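Local coordinates for protein A putative transcriptional regulator (PDB 2HKU) that probably binds DNA as a dimeric transcriptional regulator of the TetR family, at residues F26-E31 against T43-A48; S62-F67 against M118-R123; L76-R81 against G101-P106; R148-T153 against A199-P204; F173-Q178 against F186-E191. All coordinates share one frame; numbering follows the deposited sequence.

Contact 1. Residues F26-E31 against T43-A48; sequences FTAATE and TQICAA
Around Ala28 and Ile45, whose CA atoms lie 5.6 Å apart, the helical segments 26-31 and 43-48 run in largely opposed directions, at 127°, with their axes 8.5 Å apart at closest. Small residues allow this approach. The methyl CB of Ala28 sits against the carbonyl O of Ile45 at 3.7 Å and also meets CB of Ala48, one turn further along the second helix. Ile45 fills the other half of the contact by laying its side chain alongside the backbone of Ala29: CG2, anti to the backbone N (CG1 at chi1 -73°), comes within 3.9 Å of Ala29 N, while CG1 and CD1 both rest on Ala29 CA. Beyond these segments Ile45 also touches Leu25, Leu32 and Phe33 of its partner helix. Replacing Ile45 with an alanine would probably leave the backbone of Ala29 uncovered on this side and open a gap between the helices. Segment 43-48 belongs to the predicted helix-turn-helix, and on the far side of helix 21-36 Phe26 packs on Val70 and Ala73 of helix 63-87. No hydrogen bond crosses between the two segments, so their mutual placement rests on van der Waals contact of aliphatic groups with one another and with the backbone.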
# COMPACT_ATOMS: atom_id res chain seq x y z
N PHE A 26 -22.18 3.04 13.71
CA PHE A 26 -21.46 2.51 12.58
C PHE A 26 -21.49 3.45 11.42
O PHE A 26 -20.46 3.76 10.83
CB PHE A 26 -21.91 1.10 12.23
CG PHE A 26 -20.83 0.29 11.51
CD1 PHE A 26 -19.87 -0.41 12.24
CD2 PHE A 26 -20.77 0.22 10.11
CE1 PHE A 26 -18.89 -1.15 11.59
CE2 PHE A 26 -19.78 -0.54 9.48
CZ PHE A 26 -18.88 -1.22 10.20
N THR A 27 -22.68 3.96 11.09
CA THR A 27 -22.84 4.93 10.01
C THR A 27 -22.10 6.24 10.26
O THR A 27 -21.48 6.74 9.37
CB THR A 27 -24.39 5.19 9.75
OG1 THR A 27 -24.96 3.95 9.30
CG2 THR A 27 -24.63 6.26 8.70
N ALA A 28 -22.21 6.81 11.46
CA ALA A 28 -21.61 8.09 11.72
C ALA A 28 -20.10 7.86 11.62
O ALA A 28 -19.39 8.60 10.95
CB ALA A 28 -21.97 8.54 13.09
N ALA A 29 -19.65 6.80 12.28
CA ALA A 29 -18.20 6.41 12.27
C ALA A 29 -17.72 6.26 10.88
O ALA A 29 -16.67 6.81 10.52
CB ALA A 29 -17.97 5.13 13.02
N THR A 30 -18.46 5.55 10.05
CA THR A 30 -18.07 5.35 8.70
C THR A 30 -17.91 6.68 7.98
O THR A 30 -16.93 6.92 7.35
CB THR A 30 -19.06 4.43 7.94
OG1 THR A 30 -19.13 3.16 8.53
CG2 THR A 30 -18.70 4.27 6.54
N GLU A 31 -18.87 7.57 8.07
CA GLU A 31 -18.74 8.83 7.32
C GLU A 31 -17.53 9.64 7.76
O GLU A 31 -16.81 10.19 6.95
CB GLU A 31 -19.99 9.74 7.50
CG GLU A 31 -20.04 10.74 6.28
CD GLU A 31 -21.09 11.87 6.40
OE1 GLU A 31 -21.91 11.84 7.38
OE2 GLU A 31 -21.06 12.81 5.52
N THR A 43 -16.47 11.50 20.65
CA THR A 43 -17.60 12.43 21.02
C THR A 43 -18.34 13.02 19.80
O THR A 43 -19.56 13.29 19.83
CB THR A 43 -17.13 13.61 21.95
OG1 THR A 43 -16.03 14.34 21.35
CG2 THR A 43 -16.70 13.12 23.37
N GLN A 44 -17.60 13.22 18.73
CA GLN A 44 -18.14 13.72 17.49
C GLN A 44 -18.91 12.65 16.75
O GLN A 44 -19.86 12.97 16.08
CB GLN A 44 -16.98 14.07 16.63
CG GLN A 44 -17.16 15.25 15.82
CD GLN A 44 -15.90 15.57 15.09
OE1 GLN A 44 -15.72 15.18 13.95
NE2 GLN A 44 -15.00 16.28 15.74
N ILE A 45 -18.43 11.39 16.82
CA ILE A 45 -19.17 10.23 16.29
C ILE A 45 -20.46 10.04 17.09
O ILE A 45 -21.50 9.82 16.51
CB ILE A 45 -18.29 8.92 16.24
CG1 ILE A 45 -17.26 9.02 15.09
CG2 ILE A 45 -19.14 7.68 16.08
CD1 ILE A 45 -16.00 8.08 15.23
N CYS A 46 -20.36 10.11 18.41
CA CYS A 46 -21.49 9.97 19.31
C CYS A 46 -22.50 11.10 19.11
O CYS A 46 -23.71 10.85 19.09
CB CYS A 46 -21.02 9.91 20.75
SG CYS A 46 -20.15 8.39 21.14
N ALA A 47 -22.00 12.34 18.96
CA ALA A 47 -22.87 13.51 18.68
C ALA A 47 -23.62 13.29 17.35
O ALA A 47 -24.86 13.40 17.29
CB ALA A 47 -22.08 14.86 18.69
N ALA A 48 -22.87 12.88 16.31
CA ALA A 48 -23.41 12.50 15.03
C ALA A 48 -24.44 11.38 15.15
O ALA A 48 -25.47 11.39 14.46
CB ALA A 48 -22.31 12.12 14.05

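Contact 2. Residues S62-F67 against M118-R123; sequences SKERLF and MLMTGR
Met120, a selenomethionine, reaches across to Glu64 and Phe67 with the far end of its side chain. Its CB leaves the backbone toward segment 62-67, and CG stands between the backbone N and the carbonyl carbon (chi1 52°). Further bends at chi2 and chi3 curl the chain, so that the selenium and the terminal methyl, and not CB or CG, do the touching. SE lies 4.1 Å from CD2 of Phe67 and 5.3 Å from the centroid of that ring, 71° off its normal, an oblique Met-aromatic contact. Met120 thereby ties the C-terminal end of helix 108-120, in the C-terminal region, to the start of helix 63-87, the long helix that follows the helix-turn-helix in this TetR-type fold. At the tip, CE is shared: it rests 4.0 Å from CD2 of Phe67 and at the same 4.0 Å from CG of Glu64, with Glu64 CB equally near. The Glu64 chain crosses that of Met120 at about a right angle and bends at chi2, which carries its carboxylate away from the methyl. Phe67 also meets Phe33 edge-to-face and packs on Leu113 and Ala117. The helix carrying Glu64 and Phe67 begins with Ser62 as N-cap, its OG accepting from Arg65 N at 3.1 Å with an N-H...O angle of 160°.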
# COMPACT_ATOMS: atom_id res chain seq x y z
N SER A 62 -13.99 -0.44 22.30
CA SER A 62 -12.96 0.57 22.15
C SER A 62 -13.10 1.32 20.82
O SER A 62 -13.70 0.79 19.86
CB SER A 62 -11.55 -0.05 22.24
OG SER A 62 -11.19 -0.70 21.02
N LYS A 63 -12.49 2.51 20.76
CA LYS A 63 -12.46 3.29 19.54
C LYS A 63 -11.75 2.52 18.40
O LYS A 63 -12.18 2.56 17.27
CB LYS A 63 -11.77 4.64 19.79
CG LYS A 63 -12.09 5.68 18.74
CD LYS A 63 -11.21 6.89 18.93
CE LYS A 63 -11.05 7.67 17.61
NZ LYS A 63 -10.30 8.95 17.79
N GLU A 64 -10.63 1.86 18.74
CA GLU A 64 -9.74 1.21 17.77
C GLU A 64 -10.51 0.08 17.11
O GLU A 64 -10.46 -0.13 15.91
CB GLU A 64 -8.49 0.64 18.50
CG GLU A 64 -7.51 1.73 18.97
CD GLU A 64 -8.05 2.61 20.14
OE1 GLU A 64 -8.56 2.03 21.12
OE2 GLU A 64 -7.97 3.87 20.08
N ARG A 65 -11.30 -0.62 17.91
CA ARG A 65 -12.10 -1.65 17.38
C ARG A 65 -13.25 -1.14 16.46
O ARG A 65 -13.47 -1.72 15.41
CB ARG A 65 -12.69 -2.51 18.46
CG ARG A 65 -13.61 -3.53 17.85
CD ARG A 65 -13.79 -4.64 18.87
NE ARG A 65 -13.16 -5.90 18.46
CZ ARG A 65 -13.76 -6.83 17.73
NH1 ARG A 65 -13.11 -7.95 17.44
NH2 ARG A 65 -15.01 -6.65 17.29
N LEU A 66 -13.96 -0.10 16.88
CA LEU A 66 -14.86 0.60 15.91
C LEU A 66 -14.16 0.99 14.57
O LEU A 66 -14.69 0.71 13.52
CB LEU A 66 -15.55 1.82 16.52
CG LEU A 66 -16.59 2.66 15.71
CD1 LEU A 66 -17.72 1.85 15.14
CD2 LEU A 66 -17.13 3.78 16.56
N PHE A 67 -12.95 1.59 14.65
CA PHE A 67 -12.22 2.03 13.50
C PHE A 67 -11.89 0.83 12.60
O PHE A 67 -12.13 0.88 11.40
CB PHE A 67 -10.86 2.66 13.90
CG PHE A 67 -10.11 3.21 12.71
CD1 PHE A 67 -10.57 4.39 12.10
CD2 PHE A 67 -9.11 2.52 12.14
CE1 PHE A 67 -9.94 4.92 11.00
CE2 PHE A 67 -8.42 3.04 11.06
CZ PHE A 67 -8.81 4.21 10.48
N MSE A 118 -4.71 -1.51 8.52
CA MSE A 118 -3.71 -2.58 8.54
C MSE A 118 -2.38 -2.11 9.20
O MSE A 118 -1.61 -2.93 9.76
CB MSE A 118 -3.33 -3.04 7.12
CG MSE A 118 -4.40 -3.86 6.39
SE MSE A 118 -3.87 -4.66 4.74
CE MSE A 118 -4.36 -3.23 3.45
N LEU A 119 -2.08 -0.85 9.00
CA LEU A 119 -0.91 -0.23 9.59
C LEU A 119 -1.02 -0.02 11.10
O LEU A 119 0.03 0.05 11.80
CB LEU A 119 -0.57 1.07 8.90
CG LEU A 119 -0.03 0.93 7.50
CD1 LEU A 119 -0.01 2.33 6.88
CD2 LEU A 119 1.33 0.24 7.44
N MSE A 120 -2.23 0.16 11.62
CA MSE A 120 -2.33 0.45 13.05
C MSE A 120 -2.59 -0.74 13.94
O MSE A 120 -2.64 -0.58 15.16
CB MSE A 120 -3.24 1.64 13.43
CG MSE A 120 -4.68 1.70 12.91
SE MSE A 120 -5.94 0.41 13.62
CE MSE A 120 -6.55 1.54 15.11
N THR A 121 -2.76 -1.91 13.32
CA THR A 121 -2.99 -3.13 14.07
C THR A 121 -1.70 -3.93 14.09
O THR A 121 -1.38 -4.69 13.14
CB THR A 121 -4.11 -3.99 13.44
OG1 THR A 121 -3.66 -4.48 12.17
CG2 THR A 121 -5.40 -3.17 13.28
N GLY A 122 -0.91 -3.68 15.13
CA GLY A 122 0.39 -4.35 15.26
C GLY A 122 0.11 -5.82 15.54
O GLY A 122 0.14 -6.68 14.62
N ARG A 123 -0.22 -6.07 16.81
CA ARG A 123 -0.32 -7.44 17.32
C ARG A 123 -1.51 -7.74 18.21
O ARG A 123 -1.60 -8.85 18.73
CB ARG A 123 1.01 -7.89 17.94
CG ARG A 123 2.01 -6.78 18.07
CD ARG A 123 3.41 -7.19 17.62
NE ARG A 123 4.17 -5.99 17.23
CZ ARG A 123 4.78 -5.14 18.07
NH1 ARG A 123 4.75 -5.34 19.39
NH2 ARG A 123 5.44 -4.08 17.59

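Contact 3. Residues L76-R81 against G101-P106; sequences LRAGKR and GSLLGP
Leu103 and Ser102, near the C-terminal end of helix 92-104, face Ala78, Gly79 and Arg81 on the long helix 63-87, joining two helices of the all-helical TetR-type fold close to the centre of the chain. The apolar part belongs to one branch of Leu103. Its CG lies anti to the carbonyl carbon (chi1 -67°), and from there CD2 is carried onto the backbone of the opposite helix, 3.5 Å from Ala78 O and 3.8 Å from Gly79 CA. Contact with the Ala78 methyl is looser, CB to CD2 being 4.4 Å. The same leucine also packs on Phe168 and Trp169 of helix 161-181, which places it between helices 63-87 and 161-181. Nearer the surface, the methylene CG of Arg81 passes 4.1 Å from Ser102 OG; the guanidinium group turns to its own helix, where NH1 forms a salt bridge with Asp85. Polar contact between the segments is made through water. No direct hydrogen bond spans them, but Ser102 OG, held anti to the backbone N (chi1 -168°), shares a hydrogen bond of 3.0 Å with a water molecule. That same water donates a hydrogen bond of 2.9 Å to Ala78 O, the carbonyl oxygen that Leu103 CD2 also touches.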
# COMPACT_ATOMS: atom_id res chain seq x y z
N LEU A 76 -14.65 -3.99 2.04
CA LEU A 76 -15.50 -5.07 1.54
C LEU A 76 -16.64 -4.55 0.67
O LEU A 76 -16.94 -5.08 -0.40
CB LEU A 76 -16.10 -5.84 2.75
CG LEU A 76 -15.00 -6.72 3.40
CD1 LEU A 76 -15.53 -7.45 4.60
CD2 LEU A 76 -14.59 -7.68 2.42
N ARG A 77 -17.26 -3.49 1.17
CA ARG A 77 -18.36 -2.88 0.42
C ARG A 77 -17.84 -2.25 -0.86
O ARG A 77 -18.39 -2.45 -1.98
CB ARG A 77 -19.10 -1.92 1.35
CG ARG A 77 -19.89 -2.70 2.47
CD ARG A 77 -21.03 -1.85 3.05
NE ARG A 77 -22.03 -2.69 3.80
CZ ARG A 77 -21.98 -2.93 5.11
NH1 ARG A 77 -21.01 -2.44 5.87
NH2 ARG A 77 -22.91 -3.70 5.68
N ALA A 78 -16.75 -1.47 -0.75
CA ALA A 78 -16.01 -1.02 -1.99
C ALA A 78 -15.64 -2.09 -2.97
O ALA A 78 -15.83 -1.93 -4.17
CB ALA A 78 -14.73 -0.22 -1.63
N GLY A 79 -15.09 -3.22 -2.54
CA GLY A 79 -14.80 -4.29 -3.45
C GLY A 79 -16.09 -4.86 -4.10
O GLY A 79 -16.10 -5.16 -5.29
N LYS A 80 -17.16 -5.05 -3.33
CA LYS A 80 -18.41 -5.57 -3.93
C LYS A 80 -19.03 -4.57 -4.94
O LYS A 80 -19.50 -4.97 -6.00
CB LYS A 80 -19.44 -5.93 -2.84
CG LYS A 80 -20.65 -6.68 -3.43
CD LYS A 80 -21.79 -6.65 -2.43
CE LYS A 80 -22.90 -7.67 -2.86
NZ LYS A 80 -23.74 -7.05 -3.97
N ARG A 81 -19.02 -3.29 -4.59
CA ARG A 81 -19.49 -2.23 -5.49
C ARG A 81 -18.75 -2.22 -6.81
O ARG A 81 -19.39 -2.15 -7.89
CB ARG A 81 -19.49 -0.87 -4.79
CG ARG A 81 -19.66 0.37 -5.67
CD ARG A 81 -21.08 0.42 -6.34
NE ARG A 81 -22.13 0.06 -5.41
CZ ARG A 81 -23.31 -0.51 -5.75
NH1 ARG A 81 -23.59 -0.82 -7.02
NH2 ARG A 81 -24.19 -0.79 -4.80
N GLY A 101 -11.43 1.16 -12.24
CA GLY A 101 -11.92 2.52 -12.04
C GLY A 101 -12.74 2.75 -10.81
O GLY A 101 -12.66 3.82 -10.23
N SER A 102 -13.54 1.77 -10.39
CA SER A 102 -14.32 1.93 -9.12
C SER A 102 -13.43 1.94 -7.87
O SER A 102 -13.53 2.83 -6.99
CB SER A 102 -15.32 0.75 -8.93
OG SER A 102 -16.23 1.05 -7.87
N LEU A 103 -12.60 0.91 -7.77
CA LEU A 103 -11.67 0.83 -6.59
C LEU A 103 -10.73 2.03 -6.54
O LEU A 103 -10.50 2.53 -5.51
CB LEU A 103 -10.87 -0.49 -6.64
CG LEU A 103 -11.74 -1.73 -6.44
CD1 LEU A 103 -10.83 -2.87 -6.68
CD2 LEU A 103 -12.43 -1.72 -5.01
N LEU A 104 -10.20 2.50 -7.68
CA LEU A 104 -9.20 3.58 -7.67
C LEU A 104 -9.83 4.93 -7.59
O LEU A 104 -9.19 5.92 -7.16
CB LEU A 104 -8.24 3.49 -8.87
CG LEU A 104 -7.40 2.21 -8.87
CD1 LEU A 104 -6.45 2.09 -10.06
CD2 LEU A 104 -6.60 2.10 -7.56
N GLY A 105 -11.11 5.02 -7.96
CA GLY A 105 -11.80 6.28 -7.88
C GLY A 105 -12.77 6.42 -6.74
O GLY A 105 -12.39 6.80 -5.63
N PRO A 106 -14.09 6.13 -6.98
CA PRO A 106 -14.90 6.33 -5.82
C PRO A 106 -14.61 5.39 -4.61
O PRO A 106 -14.98 5.73 -3.51
CB PRO A 106 -16.36 6.11 -6.34
CG PRO A 106 -16.20 5.36 -7.56
CD PRO A 106 -14.86 5.66 -8.15
O HOH W 1 -15.57 0.80 -4.96

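Contact 4. Residues R148-T153 against A199-P204; sequences RTLMRT and ANLQIP
Leu150 presents its two methyl branches to two different residues, Leu201 and Ile203, and its side chain crosses each of theirs at about a right angle. CD1 meets CD2 of Leu201 at 4.1 Å, and CD2 meets CD1 of Ile203 at the shorter distance of 3.8 Å. The forked end of Leu150 is thus divided between a leucine in the last turn of helix 190-201 and an isoleucine in the extended link that follows it. All three side chains start toward the opposite segment; in Leu150, CG anti to the carbonyl carbon (chi1 -62°) sends the fork across. The backbones stay well apart, with the CA atoms of Leu150 and Ile203 8.2 Å from each other, and methyl groups alone bridge the separation. Between the two hydrophobic residues the chain turns at Gln202, the first residue beyond the helix, whose positive phi (40°) lets the backbone change course and bring Ile203 back to Leu150. On the other side, helix 125-152 is ending: Thr153 OG1 and N both bond to Thr149 O, from opposite faces of the carbonyl plane. Thr96 of helix 92-104 touches Leu150, Leu201 and Ile203 alike, so this buried cluster joins the ends of helices 125-152 and 190-201 to a third helix.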
# COMPACT_ATOMS: atom_id res chain seq x y z
N ARG A 148 -11.55 -15.09 -12.57
CA ARG A 148 -12.47 -16.00 -13.27
C ARG A 148 -13.07 -15.37 -14.53
O ARG A 148 -13.11 -16.05 -15.56
CB ARG A 148 -13.59 -16.42 -12.33
CG ARG A 148 -14.44 -17.62 -12.83
CD ARG A 148 -15.43 -17.86 -11.70
NE ARG A 148 -16.32 -18.99 -11.85
CZ ARG A 148 -17.37 -19.22 -11.07
NH1 ARG A 148 -17.69 -18.36 -10.08
NH2 ARG A 148 -18.12 -20.28 -11.30
N THR A 149 -13.61 -14.15 -14.43
CA THR A 149 -14.06 -13.37 -15.62
C THR A 149 -12.98 -13.42 -16.77
O THR A 149 -13.27 -13.82 -17.91
CB THR A 149 -14.50 -11.95 -15.24
OG1 THR A 149 -15.64 -12.02 -14.38
CG2 THR A 149 -14.95 -11.14 -16.47
N LEU A 150 -11.71 -13.16 -16.43
CA LEU A 150 -10.59 -13.29 -17.34
C LEU A 150 -10.31 -14.69 -17.83
O LEU A 150 -10.03 -14.89 -19.01
CB LEU A 150 -9.29 -12.74 -16.70
CG LEU A 150 -9.19 -11.26 -16.31
CD1 LEU A 150 -7.69 -10.94 -15.85
CD2 LEU A 150 -9.64 -10.33 -17.41
N MSE A 151 -10.25 -15.67 -16.93
CA MSE A 151 -9.87 -17.00 -17.37
C MSE A 151 -10.91 -17.64 -18.32
O MSE A 151 -10.52 -18.44 -19.16
CB MSE A 151 -9.61 -17.97 -16.23
CG MSE A 151 -8.37 -17.66 -15.43
SE MSE A 151 -8.60 -18.65 -13.72
CE MSE A 151 -8.17 -20.46 -14.40
N ARG A 152 -12.18 -17.29 -18.14
CA ARG A 152 -13.27 -18.00 -18.81
C ARG A 152 -13.38 -17.34 -20.16
O ARG A 152 -13.80 -17.98 -21.12
CB ARG A 152 -14.61 -17.98 -18.04
CG ARG A 152 -15.37 -16.66 -17.99
CD ARG A 152 -16.82 -16.88 -17.58
NE ARG A 152 -17.45 -15.62 -17.14
CZ ARG A 152 -18.14 -14.79 -17.93
NH1 ARG A 152 -18.30 -15.04 -19.24
NH2 ARG A 152 -18.67 -13.68 -17.41
N THR A 153 -13.00 -16.05 -20.24
CA THR A 153 -12.95 -15.37 -21.54
C THR A 153 -11.66 -15.53 -22.33
O THR A 153 -11.56 -14.96 -23.40
CB THR A 153 -13.46 -13.92 -21.52
OG1 THR A 153 -12.58 -13.10 -20.76
CG2 THR A 153 -14.83 -13.85 -20.91
N ALA A 199 -1.31 -2.87 -17.33
CA ALA A 199 -0.00 -3.44 -17.58
C ALA A 199 0.30 -4.65 -16.75
O ALA A 199 1.01 -5.56 -17.22
CB ALA A 199 1.11 -2.37 -17.40
N ASN A 200 -0.22 -4.70 -15.50
CA ASN A 200 -0.01 -5.90 -14.67
C ASN A 200 -0.75 -7.13 -15.24
O ASN A 200 -0.27 -8.22 -15.13
CB ASN A 200 -0.54 -5.68 -13.22
CG ASN A 200 0.33 -4.71 -12.40
OD1 ASN A 200 -0.09 -4.27 -11.31
ND2 ASN A 200 1.48 -4.39 -12.88
N LEU A 201 -1.95 -6.91 -15.77
CA LEU A 201 -2.83 -8.01 -16.24
C LEU A 201 -2.48 -8.43 -17.68
O LEU A 201 -2.64 -9.59 -18.03
CB LEU A 201 -4.28 -7.57 -16.16
CG LEU A 201 -4.77 -7.34 -14.72
CD1 LEU A 201 -6.14 -6.71 -14.69
CD2 LEU A 201 -4.77 -8.71 -14.02
N GLN A 202 -2.00 -7.45 -18.48
CA GLN A 202 -1.64 -7.61 -19.92
C GLN A 202 -2.69 -8.51 -20.63
O GLN A 202 -2.42 -9.66 -20.92
CB GLN A 202 -0.22 -8.16 -20.00
CG GLN A 202 0.59 -7.67 -21.19
CD GLN A 202 0.68 -6.12 -21.25
OE1 GLN A 202 -0.03 -5.49 -22.05
NE2 GLN A 202 1.54 -5.51 -20.39
N ILE A 203 -3.90 -8.00 -20.79
CA ILE A 203 -5.05 -8.75 -21.24
C ILE A 203 -5.05 -8.57 -22.76
O ILE A 203 -5.18 -7.42 -23.22
CB ILE A 203 -6.38 -8.11 -20.75
CG1 ILE A 203 -6.46 -8.02 -19.23
CG2 ILE A 203 -7.62 -8.89 -21.32
CD1 ILE A 203 -7.72 -7.34 -18.75
N PRO A 204 -4.90 -9.69 -23.53
CA PRO A 204 -4.99 -9.65 -25.01
C PRO A 204 -6.19 -8.90 -25.53
O PRO A 204 -7.31 -8.97 -24.97
CB PRO A 204 -5.01 -11.12 -25.40
CG PRO A 204 -4.17 -11.84 -24.32
CD PRO A 204 -4.57 -11.05 -23.03

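Contact 5. Residues F173-Q178 against F186-E191; sequences FGLVIQ and FGYSLE. With EDO (1,2-ethanediol), chain C; EDO (1,2-ethanediol), chain F.
Tyr188 lays one face of its ring on Gln178, and this is the tight part of the contact. CB of Gln178 stands over the ring centre, 3.9 Å from the centroid and 11° off the normal, a CH-pi contact. From there the extended glutamine chain runs on over the ring, and its amide, tilted 42° to the ring plane, ends over the hydroxyl-bearing end of the ring, CD lying 3.5 Å from CZ. The amide is held by its own helix: NE2 donates to Gly174 O at 2.9 Å with an N-H...O angle of 164°, from above the carbonyl plane. Leu175 comes from another direction, its CD2 in the ring plane at the edge, 3.4 Å from CE1. The tyrosine belongs to the link between helices 161-181 and 190-201 of the TetR C-terminal region, and it packs that link against the first of them at the subunit interface; its OH bonds to His139 of the second subunit. An alanine in place of Tyr188 would probably uncover Gln178 CB and leave His139 of the second subunit without this partner. The looser side lies toward Phe186 and Glu191, both exposed. There 1,2-ethanediol molecules, probably from the crystallisation liquor, lie against the link and the start of helix 190-201: one makes a weak hydrogen bond to Phe186 O and places C2 3.6 Å from Tyr188 CE2, while the other bonds weakly, at 3.3 Å, to Glu191 O.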
# COMPACT_ATOMS: atom_id res chain seq x y z
N PHE A 173 -3.81 -1.67 -3.38
CA PHE A 173 -3.34 -1.02 -2.13
C PHE A 173 -2.23 -0.01 -2.37
O PHE A 173 -2.33 1.17 -1.97
CB PHE A 173 -2.88 -2.08 -1.10
CG PHE A 173 -3.98 -3.05 -0.66
CD1 PHE A 173 -5.30 -2.63 -0.54
CD2 PHE A 173 -3.66 -4.37 -0.37
CE1 PHE A 173 -6.30 -3.59 -0.12
CE2 PHE A 173 -4.61 -5.32 0.05
CZ PHE A 173 -5.88 -4.96 0.15
N GLY A 174 -1.21 -0.44 -3.10
CA GLY A 174 -0.00 0.45 -3.38
C GLY A 174 -0.36 1.63 -4.31
O GLY A 174 0.18 2.75 -4.17
N LEU A 175 -1.25 1.40 -5.27
CA LEU A 175 -1.73 2.52 -6.11
C LEU A 175 -2.59 3.52 -5.35
O LEU A 175 -2.42 4.74 -5.49
CB LEU A 175 -2.51 2.05 -7.36
CG LEU A 175 -1.66 1.26 -8.29
CD1 LEU A 175 -2.39 0.23 -9.24
CD2 LEU A 175 -0.74 2.19 -9.04
N VAL A 176 -3.50 3.04 -4.53
CA VAL A 176 -4.31 3.94 -3.68
C VAL A 176 -3.45 4.74 -2.74
O VAL A 176 -3.68 5.91 -2.57
CB VAL A 176 -5.43 3.21 -2.82
CG1 VAL A 176 -6.05 4.15 -1.76
CG2 VAL A 176 -6.54 2.70 -3.77
N ILE A 177 -2.48 4.11 -2.10
CA ILE A 177 -1.65 4.82 -1.16
C ILE A 177 -0.86 5.96 -1.85
O ILE A 177 -0.83 7.10 -1.38
CB ILE A 177 -0.65 3.83 -0.46
CG1 ILE A 177 -1.46 2.93 0.51
CG2 ILE A 177 0.31 4.67 0.36
CD1 ILE A 177 -0.78 1.57 0.91
N GLN A 178 -0.20 5.65 -2.94
CA GLN A 178 0.66 6.62 -3.62
C GLN A 178 -0.13 7.67 -4.34
O GLN A 178 0.30 8.82 -4.50
CB GLN A 178 1.44 5.91 -4.67
CG GLN A 178 2.57 5.04 -3.95
CD GLN A 178 3.33 4.29 -4.91
OE1 GLN A 178 4.51 4.63 -5.23
NE2 GLN A 178 2.76 3.20 -5.40
N PHE A 186 2.47 13.14 -10.13
CA PHE A 186 3.79 12.54 -10.11
C PHE A 186 3.70 11.09 -10.53
O PHE A 186 4.32 10.20 -9.92
CB PHE A 186 4.45 12.74 -8.72
CG PHE A 186 4.46 14.19 -8.28
CD1 PHE A 186 5.54 15.01 -8.58
CD2 PHE A 186 3.36 14.76 -7.62
CE1 PHE A 186 5.54 16.37 -8.25
CE2 PHE A 186 3.36 16.11 -7.25
CZ PHE A 186 4.48 16.91 -7.57
N GLY A 187 2.97 10.84 -11.62
CA GLY A 187 2.86 9.47 -12.17
C GLY A 187 1.68 8.65 -11.58
O GLY A 187 1.41 7.56 -12.03
N TYR A 188 0.97 9.17 -10.58
CA TYR A 188 -0.12 8.42 -9.96
C TYR A 188 -1.42 9.18 -10.05
O TYR A 188 -2.15 9.24 -9.05
CB TYR A 188 0.18 7.97 -8.50
CG TYR A 188 1.21 6.84 -8.44
CD1 TYR A 188 0.85 5.54 -8.72
CD2 TYR A 188 2.57 7.10 -8.20
CE1 TYR A 188 1.82 4.45 -8.73
CE2 TYR A 188 3.55 6.00 -8.16
CZ TYR A 188 3.14 4.68 -8.42
OH TYR A 188 4.09 3.61 -8.38
N SER A 189 -1.69 9.81 -11.20
CA SER A 189 -3.07 10.26 -11.46
C SER A 189 -4.01 9.05 -11.60
O SER A 189 -3.56 7.87 -11.84
CB SER A 189 -3.14 11.11 -12.77
OG SER A 189 -2.82 10.28 -13.88
N LEU A 190 -5.33 9.32 -11.58
CA LEU A 190 -6.28 8.23 -11.73
C LEU A 190 -6.01 7.41 -12.99
O LEU A 190 -5.94 6.22 -12.93
CB LEU A 190 -7.71 8.72 -11.65
CG LEU A 190 -8.77 7.67 -12.02
CD1 LEU A 190 -8.75 6.41 -11.07
CD2 LEU A 190 -10.23 8.32 -12.17
N GLU A 191 -5.82 8.08 -14.13
CA GLU A 191 -5.56 7.41 -15.39
C GLU A 191 -4.27 6.59 -15.36
O GLU A 191 -4.20 5.46 -15.85
CB GLU A 191 -5.53 8.49 -16.52
CG GLU A 191 -5.50 7.93 -17.93
CD GLU A 191 -6.08 8.92 -19.01
OE1 GLU A 191 -6.12 10.19 -18.80
OE2 GLU A 191 -6.49 8.37 -20.09
C1 EDO C . 7.27 8.12 -10.68
O1 EDO C . 8.15 9.21 -10.35
C2 EDO C . 6.21 8.03 -9.57
O2 EDO C . 6.49 8.95 -8.50
C1 EDO F . -4.62 1.36 -19.23
O1 EDO F . -3.61 1.42 -20.32
C2 EDO F . -5.63 2.51 -19.07
O2 EDO F . -5.06 3.77 -18.61

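How the contacts relate
Helix 63-87 carries parts of contacts 2 and 3, whose centres are 22 Å apart, and so runs from the predicted DNA-binding end into the body of the chain. Contact 1 touches contact 2 through Ala29 CB and Leu66 CD2 at 3.9 Å, coupling helix 21-36, on which the predicted helix-turn-helix packs, to that long helix. Contact 3 reaches contact 5 through Leu104, whose CB lies 3.7 Å from Leu190 CD1, and contact 2 reaches it through Met118 and Phe173. Helix 190-201 is shared by contacts 4 and 5. Contacts 1 and 4 lie on opposite sides of the chain's centre, about 40 Å between centres, while the segments of contacts 2, 4 and 5 all meet the second subunit.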